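Local coordinates for Ceg4 (Legionella pneumophila subsp. pneumophila, PDB 6AOK), which is a HAD-like phosphotyrosine phosphatase, an effector that attenuates the activation of eukaryotic MAPK pathways, at residues 25-28 and 29-32; 96-99 and 100-104; 143-146 and 147-151; 56-59 and 60-64. One frame throughout, in Å; residues are numbered along the deposited sequence.

Contact 1 (25-28 and 29-32); sequences GKSG and NETV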
loop_
_atom_site.group_PDB
_atom_site.type_symbol
_atom_site.label_atom_id
_atom_site.label_comp_id
_atom_site.label_asym_id
_atom_site.label_seq_id
_atom_site.Cartn_x
_atom_site.Cartn_y
_atom_site.Cartn_z
ATOM N N GLY A 25 2.736 -4.721 -9.637
ATOM C CA GLY A 25 2.394 -5.916 -10.401
ATOM C C GLY A 25 3.315 -7.121 -10.231
ATOM O O GLY A 25 3.219 -8.066 -11.013
ATOM N N LYS A 26 4.205 -7.132 -9.234
ATOM C CA LYS A 26 5.145 -8.229 -9.036
ATOM C C LYS A 26 5.022 -8.691 -7.595
ATOM O O LYS A 26 5.053 -7.862 -6.686
ATOM C CB LYS A 26 6.596 -7.792 -9.313
ATOM C CG LYS A 26 6.972 -7.811 -10.750
ATOM C CD LYS A 26 6.991 -9.250 -11.288
ATOM C CE LYS A 26 7.431 -9.323 -12.757
ATOM N NZ LYS A 26 6.436 -8.688 -13.689
ATOM N N SER A 27 4.982 -10.000 -7.387
ATOM C CA SER A 27 4.927 -10.545 -6.034
ATOM C C SER A 27 6.213 -10.260 -5.243
ATOM O O SER A 27 7.291 -9.975 -5.801
ATOM C CB SER A 27 4.681 -12.056 -6.089
ATOM O OG SER A 27 5.883 -12.701 -6.460
ATOM N N GLY A 28 6.100 -10.355 -3.914
ATOM C CA GLY A 28 7.247 -10.037 -3.058
ATOM C C GLY A 28 8.501 -10.816 -3.395
ATOM O O GLY A 28 9.591 -10.245 -3.526
ATOM N N ASN A 29 8.381 -12.142 -3.551
ATOM C CA ASN A 29 9.622 -12.868 -3.796
ATOM C C ASN A 29 10.111 -12.738 -5.236
ATOM O O ASN A 29 11.246 -13.149 -5.532
ATOM C CB ASN A 29 9.475 -14.350 -3.344
ATOM C CG ASN A 29 8.797 -15.225 -4.340
ATOM O OD1 ASN A 29 8.133 -14.750 -5.255
ATOM N ND2 ASN A 29 8.919 -16.564 -4.134
ATOM N N GLU A 30 9.325 -12.145 -6.136
ATOM C CA GLU A 30 9.856 -11.738 -7.436
ATOM C C GLU A 30 10.408 -10.303 -7.452
ATOM O O GLU A 30 10.835 -9.827 -8.513
ATOM C CB GLU A 30 8.761 -11.886 -8.526
ATOM C CG GLU A 30 8.394 -13.359 -8.710
ATOM C CD GLU A 30 7.216 -13.597 -9.637
ATOM O OE1 GLU A 30 6.846 -12.703 -10.441
ATOM O OE2 GLU A 30 6.648 -14.716 -9.540
ATOM N N THR A 31 10.397 -9.604 -6.319
ATOM C CA THR A 31 10.828 -8.216 -6.198
ATOM C C THR A 31 12.127 -8.086 -5.430
ATOM O O THR A 31 13.080 -7.458 -5.913
ATOM C CB THR A 31 9.739 -7.389 -5.485
ATOM O OG1 THR A 31 8.561 -7.377 -6.291
ATOM C CG2 THR A 31 10.148 -5.981 -5.255
ATOM N N VAL A 32 12.182 -8.664 -4.222
ATOM C CA VAL A 32 13.194 -8.205 -3.273
ATOM C C VAL A 32 14.538 -8.850 -3.494
ATOM O O VAL A 32 15.519 -8.384 -2.907
ATOM C CB VAL A 32 12.766 -8.409 -1.805
ATOM C CG1 VAL A 32 11.463 -7.588 -1.512
ATOM C CG2 VAL A 32 12.625 -9.916 -1.461
HETATM O O HOH W 1 4.397 -11.718 -9.724
#
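Two backbone amides, those of Thr31 and Val32, converge on the carbonyl oxygen of Gly28. Val32 N reaches Gly28 O at 3.1 Å and comes in nearly in line with the C=O bond, whereas Thr31 N, 3.0 Å from Gly28 O, approaches from well above the carbonyl plane. One residue earlier, Ser27 O is held by a side chain: Thr31 OG1 donates to Ser27 O at 2.9 Å, again from above the plane of that carbonyl. The chi1 of Thr31 (-64°) sets OG1 beside its own backbone N and turns it back to Ser27, while CG2 takes the place opposite that nitrogen. Glu30 N adds a weak bond to Ser27 O, so both carbonyls are gripped by the residues that follow. Ser27 OG lies against Glu30 CG at 3.4 Å and makes a weak hydrogen bond to Asn29 OD1. The carboxylate of Glu30 returns to the chain through a water, which donates to Glu30 OE1 at 2.7 Å and accepts from Ser27 N. Lys26 crosses the Glu30 side chain at about a right angle, touching OE1 of Glu30 with its CD at 3.6 Å; its ammonium group instead forms a salt bridge with Asp86. This loop follows the magnesium ligands Asp18 and Asp20 of the HAD-like fold; the side chain of Ser27 comes to about 5 Å from the magnesium, and Gly28 lies close to the side chain of Asp20. It lies between strand 13-17 and helix 35-39, where Thr31 and Val32 both pack on Tyr37.

Contact 2 (96-99 and 100-104); sequences FFHE and VLKND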
loop_
_atom_site.group_PDB
_atom_site.type_symbol
_atom_site.label_atom_id
_atom_site.label_comp_id
_atom_site.label_asym_id
_atom_site.label_seq_id
_atom_site.Cartn_x
_atom_site.Cartn_y
_atom_site.Cartn_z
ATOM N N PHE A 96 -5.956 5.936 -7.407
ATOM C CA PHE A 96 -6.633 5.543 -6.174
ATOM C C PHE A 96 -5.955 6.130 -4.937
ATOM O O PHE A 96 -6.622 6.743 -4.081
ATOM C CB PHE A 96 -6.653 4.027 -6.049
ATOM C CG PHE A 96 -7.306 3.532 -4.785
ATOM C CD1 PHE A 96 -8.676 3.358 -4.708
ATOM C CD2 PHE A 96 -6.528 3.218 -3.665
ATOM C CE1 PHE A 96 -9.252 2.855 -3.524
ATOM C CE2 PHE A 96 -7.092 2.773 -2.518
ATOM C CZ PHE A 96 -8.454 2.572 -2.443
ATOM N N PHE A 97 -4.628 5.952 -4.824
ATOM C CA PHE A 97 -3.915 6.474 -3.660
ATOM C C PHE A 97 -3.881 7.991 -3.603
ATOM O O PHE A 97 -3.928 8.551 -2.505
ATOM C CB PHE A 97 -2.511 5.861 -3.603
ATOM C CG PHE A 97 -2.579 4.459 -3.138
ATOM C CD1 PHE A 97 -2.854 4.193 -1.805
ATOM C CD2 PHE A 97 -2.532 3.406 -4.027
ATOM C CE1 PHE A 97 -3.013 2.892 -1.355
ATOM C CE2 PHE A 97 -2.701 2.075 -3.588
ATOM C CZ PHE A 97 -2.949 1.828 -2.237
ATOM N N HIS A 98 -3.833 8.697 -4.740
ATOM C CA HIS A 98 -3.990 10.141 -4.644
ATOM C C HIS A 98 -5.342 10.485 -4.038
ATOM O O HIS A 98 -5.454 11.414 -3.238
ATOM C CB HIS A 98 -3.852 10.831 -6.015
ATOM C CG HIS A 98 -2.428 11.045 -6.454
ATOM N ND1 HIS A 98 -1.482 11.670 -5.661
ATOM C CD2 HIS A 98 -1.786 10.686 -7.595
ATOM C CE1 HIS A 98 -0.322 11.698 -6.300
ATOM N NE2 HIS A 98 -0.487 11.131 -7.488
ATOM N N GLU A 99 -6.384 9.757 -4.398
ATOM C CA GLU A 99 -7.681 10.065 -3.807
ATOM C C GLU A 99 -7.705 9.743 -2.304
ATOM O O GLU A 99 -8.152 10.557 -1.483
ATOM C CB GLU A 99 -8.768 9.290 -4.527
ATOM C CG GLU A 99 -10.095 9.487 -3.897
ATOM C CD GLU A 99 -10.675 10.838 -4.242
ATOM O OE1 GLU A 99 -10.379 11.387 -5.336
ATOM O OE2 GLU A 99 -11.429 11.355 -3.405
ATOM N N VAL A 100 -7.233 8.565 -1.915
ATOM C CA VAL A 100 -7.482 8.204 -0.527
ATOM C C VAL A 100 -6.485 8.860 0.425
ATOM O O VAL A 100 -6.794 9.034 1.615
ATOM C CB VAL A 100 -7.495 6.677 -0.335
ATOM C CG1 VAL A 100 -8.711 6.052 -1.081
ATOM C CG2 VAL A 100 -6.169 6.026 -0.773
ATOM N N LEU A 101 -5.293 9.216 -0.051
ATOM C CA LEU A 101 -4.340 9.835 0.853
ATOM C C LEU A 101 -4.610 11.313 1.034
ATOM O O LEU A 101 -3.903 11.947 1.812
ATOM C CB LEU A 101 -2.915 9.659 0.353
ATOM C CG LEU A 101 -2.437 8.218 0.357
ATOM C CD1 LEU A 101 -1.024 8.036 -0.333
ATOM C CD2 LEU A 101 -2.433 7.673 1.820
ATOM N N LYS A 102 -5.577 11.890 0.312
ATOM C CA LYS A 102 -6.010 13.250 0.582
ATOM C C LYS A 102 -7.316 13.296 1.352
ATOM O O LYS A 102 -7.814 14.382 1.648
ATOM C CB LYS A 102 -6.149 14.026 -0.723
ATOM C CG LYS A 102 -4.846 14.043 -1.563
ATOM C CD LYS A 102 -5.099 14.260 -3.084
ATOM C CE LYS A 102 -3.859 14.733 -3.835
ATOM N NZ LYS A 102 -3.893 16.213 -4.034
ATOM N N ASN A 103 -7.905 12.158 1.637
ATOM C CA ASN A 103 -9.205 12.075 2.300
ATOM C C ASN A 103 -8.980 11.620 3.739
ATOM O O ASN A 103 -8.657 10.452 3.990
ATOM C CB ASN A 103 -10.129 11.119 1.564
ATOM C CG ASN A 103 -11.515 11.076 2.172
ATOM O OD1 ASN A 103 -11.708 11.398 3.347
ATOM N ND2 ASN A 103 -12.485 10.633 1.383
ATOM N N ASP A 104 -9.170 12.548 4.667
ATOM C CA ASP A 104 -8.917 12.341 6.053
ATOM C C ASP A 104 -9.803 11.280 6.647
ATOM O O ASP A 104 -9.471 10.747 7.644
ATOM C CB ASP A 104 -9.116 13.656 6.806
ATOM C CG ASP A 104 -7.855 14.519 6.777
ATOM O OD1 ASP A 104 -6.888 14.219 7.491
ATOM O OD2 ASP A 104 -7.840 15.453 5.956
HETATM O O HOH W 2 -12.565 9.755 -1.442
#
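With chi1 at 179°, Phe96 carries its ring away from its own backbone N and on toward the following turn, where Val100, at chi1 -66°, presents both methyls to it. This is an i to i+4 pairing at the C-terminal end of helix 91-100, in the alpha/beta HAD-like fold. Val100 CG1 sits over one face of the Phe96 ring, off its centre, in a CH-pi contact 4.0 Å from the ring centroid; CG2 of Val100 lies 3.8 Å from Phe96 CE2. The second methyl is shared, because CG2 also approaches Phe97 CD1 obliquely at 3.9 Å. The two phenylalanines are themselves in contact: CD2 of Phe96 stands over the centre of the Phe97 ring. Leu101 extends the apolar side, its CD1 meeting Phe97 CB. Beyond these residues, Trp201 meets both rings, Phe123 meets Phe97 edge-to-face, and Val106 and Val108 of strand 106-111 touch Val100, so this end of the helix is packed between strand 106-111 and helix 201-211. Along the backbone, Val100 N donates to Phe96 O at 2.9 Å and Leu101 N to Phe97 O, while Lys102 N makes a weak bond to Glu99 O. On the polar side, His98 turns to Glu132, its ND1 hydrogen-bonded there, and Asn103 OD1 takes the backbone amide of Asp105. The nitrogen of the Asn103 side-chain amide is bridged back to the helix: one water accepts from Asn103 ND2 at 3.0 Å and donates to Glu99 OE2 at 2.8 Å.

Contact 3 (143-146 and 147-151); sequences YKFN and DVNSR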
loop_
_atom_site.group_PDB
_atom_site.type_symbol
_atom_site.label_atom_id
_atom_site.label_comp_id
_atom_site.label_asym_id
_atom_site.label_seq_id
_atom_site.Cartn_x
_atom_site.Cartn_y
_atom_site.Cartn_z
ATOM N N TYR A 143 3.650 -10.607 10.147
ATOM C CA TYR A 143 2.546 -11.465 10.555
ATOM C C TYR A 143 1.297 -10.611 10.394
ATOM O O TYR A 143 0.979 -9.789 11.268
ATOM C CB TYR A 143 2.726 -11.946 11.993
ATOM C CG TYR A 143 1.653 -12.919 12.446
ATOM C CD1 TYR A 143 0.964 -13.726 11.520
ATOM C CD2 TYR A 143 1.337 -13.040 13.810
ATOM C CE1 TYR A 143 0.003 -14.644 11.945
ATOM C CE2 TYR A 143 0.383 -13.912 14.236
ATOM C CZ TYR A 143 -0.275 -14.713 13.317
ATOM O OH TYR A 143 -1.215 -15.551 13.802
ATOM N N LYS A 144 0.604 -10.785 9.256
ATOM C CA LYS A 144 -0.471 -9.859 8.927
ATOM C C LYS A 144 -1.639 -9.942 9.912
ATOM O O LYS A 144 -2.290 -8.924 10.183
ATOM C CB LYS A 144 -0.934 -10.112 7.483
ATOM C CG LYS A 144 0.192 -9.860 6.465
ATOM C CD LYS A 144 -0.356 -9.378 5.086
ATOM C CE LYS A 144 0.774 -9.268 4.084
ATOM N NZ LYS A 144 0.376 -8.760 2.723
ATOM N N PHE A 145 -1.951 -11.132 10.426
ATOM C CA PHE A 145 -3.035 -11.213 11.405
ATOM C C PHE A 145 -2.754 -10.301 12.594
ATOM O O PHE A 145 -3.633 -9.559 13.035
ATOM C CB PHE A 145 -3.252 -12.644 11.910
ATOM C CG PHE A 145 -4.278 -12.706 13.031
ATOM C CD1 PHE A 145 -5.621 -12.716 12.737
ATOM C CD2 PHE A 145 -3.887 -12.643 14.362
ATOM C CE1 PHE A 145 -6.593 -12.739 13.768
ATOM C CE2 PHE A 145 -4.816 -12.643 15.388
ATOM C CZ PHE A 145 -6.196 -12.699 15.080
ATOM N N ASN A 146 -1.534 -10.362 13.146
ATOM C CA ASN A 146 -1.247 -9.551 14.329
ATOM C C ASN A 146 -1.221 -8.085 13.967
ATOM O O ASN A 146 -1.672 -7.233 14.753
ATOM C CB ASN A 146 0.096 -9.959 14.951
ATOM C CG ASN A 146 -0.068 -11.024 16.044
ATOM O OD1 ASN A 146 -1.198 -11.467 16.363
ATOM N ND2 ASN A 146 1.065 -11.466 16.613
ATOM N N ASP A 147 -0.692 -7.761 12.781
ATOM C CA ASP A 147 -0.638 -6.358 12.387
ATOM C C ASP A 147 -2.044 -5.767 12.260
ATOM O O ASP A 147 -2.297 -4.652 12.732
ATOM C CB ASP A 147 0.140 -6.201 11.089
ATOM C CG ASP A 147 1.672 -6.110 11.325
ATOM O OD1 ASP A 147 2.105 -6.015 12.497
ATOM O OD2 ASP A 147 2.453 -6.137 10.353
ATOM N N VAL A 148 -2.967 -6.474 11.607
ATOM C CA VAL A 148 -4.319 -5.912 11.461
ATOM C C VAL A 148 -5.068 -5.954 12.804
ATOM O O VAL A 148 -5.847 -5.043 13.153
ATOM C CB VAL A 148 -5.067 -6.685 10.359
ATOM C CG1 VAL A 148 -6.558 -6.275 10.251
ATOM C CG2 VAL A 148 -4.302 -6.514 9.032
ATOM N N ASN A 149 -4.894 -7.046 13.551
ATOM C CA ASN A 149 -5.572 -7.157 14.828
ATOM C C ASN A 149 -5.159 -6.021 15.752
ATOM O O ASN A 149 -6.000 -5.404 16.420
ATOM C CB ASN A 149 -5.251 -8.503 15.471
ATOM C CG ASN A 149 -5.990 -8.693 16.797
ATOM O OD1 ASN A 149 -7.207 -8.844 16.802
ATOM N ND2 ASN A 149 -5.257 -8.687 17.923
ATOM N N SER A 150 -3.859 -5.751 15.822
ATOM C CA SER A 150 -3.373 -4.684 16.693
ATOM C C SER A 150 -3.820 -3.309 16.191
ATOM O O SER A 150 -4.218 -2.442 16.973
ATOM C CB SER A 150 -1.845 -4.754 16.777
ATOM O OG SER A 150 -1.426 -5.843 17.573
ATOM N N ARG A 151 -3.752 -3.087 14.891
ATOM C CA ARG A 151 -4.163 -1.800 14.338
ATOM C C ARG A 151 -5.657 -1.534 14.563
ATOM O O ARG A 151 -6.050 -0.422 14.953
ATOM C CB ARG A 151 -3.820 -1.784 12.856
ATOM C CG ARG A 151 -4.191 -0.474 12.193
ATOM C CD ARG A 151 -3.333 0.655 12.769
ATOM N NE ARG A 151 -3.503 1.831 11.922
ATOM C CZ ARG A 151 -3.604 3.066 12.377
ATOM N NH1 ARG A 151 -3.613 3.281 13.683
ATOM N NH2 ARG A 151 -3.693 4.068 11.514
#
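Phe145 and Asn149, one turn apart on helix 144-153, point the same way and lie side by side, with the phenyl ring and the side-chain amide only 8° from parallel. The touch is made by Asn149 CB, which stands over one face of the ring near its rim, 4.2 Å from Phe145 CE2. Both residues hold CG opposite the backbone N (chi1 174° for Phe145 and -178° for Asn149), and this shared torsion sends the two groups out alongside each other. The amide continues to Lys182, whose NZ is hydrogen-bonded to Asn149 OD1, while the ring packs on Ala178 of helix 169-180. Val148 faces inward, its CG2 lying 3.3 Å from Lys144 O, and leans on Ala178, Val111 and Phe16. Four regular helical bonds join the segments. The first, from Asp147 N to Tyr143 O at 3.0 Å, ties the N-cap residue to the first turn; the next runs from Val148 N to Lys144 O at 2.9 Å. The Asp147 carboxylate turns back beyond the helix start, where OD2 accepts from Ser141 N. The Lys144 side chain runs extended beyond CG toward the metal site, where its NZ makes salt bridges with the magnesium ligand Asp18 and with Asp166, and a hydrogen bond to Val111 O. Three acceptors thus hold NZ, and the Lys144 side chain comes to about 5 Å from the magnesium. Its positive charge would probably offset part of the negative charge gathered at the metal site, consistent with the lysine of motif III in HAD phosphatases.

Contact 4 (56-59 and 60-64); sequences PMKD and PIEAQ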
loop_
_atom_site.group_PDB
_atom_site.type_symbol
_atom_site.label_atom_id
_atom_site.label_comp_id
_atom_site.label_asym_id
_atom_site.label_seq_id
_atom_site.Cartn_x
_atom_site.Cartn_y
_atom_site.Cartn_z
ATOM N N PRO A 56 20.469 -1.782 5.972
ATOM C CA PRO A 56 20.073 -0.372 5.830
ATOM C C PRO A 56 19.968 0.023 4.363
ATOM O O PRO A 56 20.738 -0.423 3.501
ATOM C CB PRO A 56 21.189 0.388 6.567
ATOM C CG PRO A 56 21.665 -0.598 7.656
ATOM C CD PRO A 56 21.616 -1.939 6.896
HETATM N N MSE A 57 18.953 0.806 4.063
HETATM C CA MSE A 57 18.708 1.211 2.684
HETATM C C MSE A 57 19.472 2.477 2.377
HETATM O O MSE A 57 19.788 3.259 3.280
HETATM C CB MSE A 57 17.199 1.425 2.442
HETATM C CG MSE A 57 16.836 1.598 0.990
HETATM SE SE MSE A 57 14.994 1.033 0.575
HETATM C CE MSE A 57 15.153 -0.883 0.603
ATOM N N LYS A 58 19.841 2.668 1.104
ATOM C CA LYS A 58 20.443 3.934 0.701
ATOM C C LYS A 58 19.495 5.085 1.033
ATOM O O LYS A 58 18.281 4.913 1.156
ATOM C CB LYS A 58 20.764 3.914 -0.803
ATOM C CG LYS A 58 22.037 3.060 -1.077
ATOM C CD LYS A 58 22.290 2.789 -2.523
ATOM C CE LYS A 58 23.504 1.851 -2.727
ATOM N NZ LYS A 58 23.606 1.542 -4.211
ATOM N N ASP A 59 20.054 6.269 1.140
ATOM C CA ASP A 59 19.231 7.449 1.405
ATOM C C ASP A 59 18.095 7.588 0.402
ATOM O O ASP A 59 18.269 7.230 -0.776
ATOM C CB ASP A 59 20.077 8.726 1.357
ATOM C CG ASP A 59 21.188 8.747 2.421
ATOM O OD1 ASP A 59 20.822 8.618 3.604
ATOM O OD2 ASP A 59 22.373 9.040 2.101
ATOM N N PRO A 60 16.953 8.185 0.807
ATOM C CA PRO A 60 15.838 8.350 -0.143
ATOM C C PRO A 60 16.245 9.026 -1.432
ATOM O O PRO A 60 15.763 8.608 -2.501
ATOM C CB PRO A 60 14.835 9.214 0.639
ATOM C CG PRO A 60 15.115 8.847 2.098
ATOM C CD PRO A 60 16.616 8.676 2.167
ATOM N N ILE A 61 17.084 10.080 -1.370
ATOM C CA ILE A 61 17.422 10.791 -2.605
ATOM C C ILE A 61 18.268 9.913 -3.529
ATOM O O ILE A 61 18.198 10.054 -4.753
ATOM C CB ILE A 61 18.130 12.131 -2.323
ATOM C CG1 ILE A 61 18.068 13.045 -3.563
ATOM C CG2 ILE A 61 19.581 11.917 -1.941
ATOM C CD1 ILE A 61 16.578 13.354 -4.042
ATOM N N GLU A 62 19.076 9.004 -2.967
ATOM C CA GLU A 62 19.798 8.023 -3.774
ATOM C C GLU A 62 18.855 7.003 -4.385
ATOM O O GLU A 62 19.031 6.599 -5.534
ATOM C CB GLU A 62 20.821 7.257 -2.939
ATOM C CG GLU A 62 21.770 8.027 -2.062
ATOM C CD GLU A 62 22.760 7.063 -1.379
ATOM O OE1 GLU A 62 23.672 6.662 -2.095
ATOM O OE2 GLU A 62 22.643 6.726 -0.164
ATOM N N ALA A 63 17.863 6.529 -3.599
ATOM C CA ALA A 63 16.892 5.586 -4.154
ATOM C C ALA A 63 16.134 6.225 -5.311
ATOM O O ALA A 63 15.878 5.586 -6.346
ATOM C CB ALA A 63 15.905 5.123 -3.069
ATOM N N GLN A 64 15.782 7.498 -5.157
ATOM C CA GLN A 64 15.120 8.209 -6.248
ATOM C C GLN A 64 15.992 8.217 -7.507
ATOM O O GLN A 64 15.504 7.992 -8.627
ATOM C CB GLN A 64 14.797 9.631 -5.769
ATOM C CG GLN A 64 14.223 10.515 -6.847
ATOM C CD GLN A 64 12.740 10.244 -7.116
ATOM O OE1 GLN A 64 12.040 9.516 -6.335
ATOM N NE2 GLN A 64 12.252 10.799 -8.238
#
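The carboxylates of Asp59 and Glu62 are the flat groups here, their planes inclined by 46° and their side chains crossing obliquely in the conformer of Glu62 described here, one of two. In it, Glu62 OE2 has several neighbours. On the anti side of its carboxylate, 30° out of plane, it accepts the backbone amide of Asp59, with Asp59 N at 2.9 Å. The same oxygen stands 3.2 Å from Asp59 OD2, a close approach of like charges, and 3.4 Å from Lys58 CB. Lys58 crosses Glu62 at about a right angle, meeting the carboxylate with its aliphatic stem, while its NZ goes on to the carbonyl of Ser39. Glu62 reaches back because CG lies beside its own backbone N (chi1 -49°) and the chain then runs extended.

This is the start of helix 60-71. Asp59 occupies the N-cap position, but its side chain makes no capping bond; the side chain of Glu62, three residues on, instead takes the N-cap amide, the return half of a capping box. Pro60 follows as the first helical residue, and Ala63 N closes the first turn on Asp59 O at 2.9 Å. Ala63 also packs on Leu40, and selenomethionine 57 (Met57) on Tyr118, so the turn borders Leu40 and helix 116-125. Two carboxylates here may be favoured by the N-terminal end of the helix dipole, which could, with the bond to OE2, offset part of the repulsion between Asp59 and this conformer of Glu62.

In this N-terminal, HAD-like phosphatase part of Ceg4, strand 13-17 leads into the metal loop and then contact 1, a local turn just before helix 35-39. Contact 4 follows at the start of helix 60-71. Contact 2 joins the end of helix 91-100 to the loop entering strand 106-111, and contact 3 opens helix 144-153 after strand 136-139, the outermost strand beside 106-111. All four are local and run in series; none nests within, crosses or touches another. Contacts 1 and 2 lie on opposite sides of the chain's centre, about 25 Å between centres. Contacts 1 and 3 both come close to the magnesium, whereas contact 4 lies away from it.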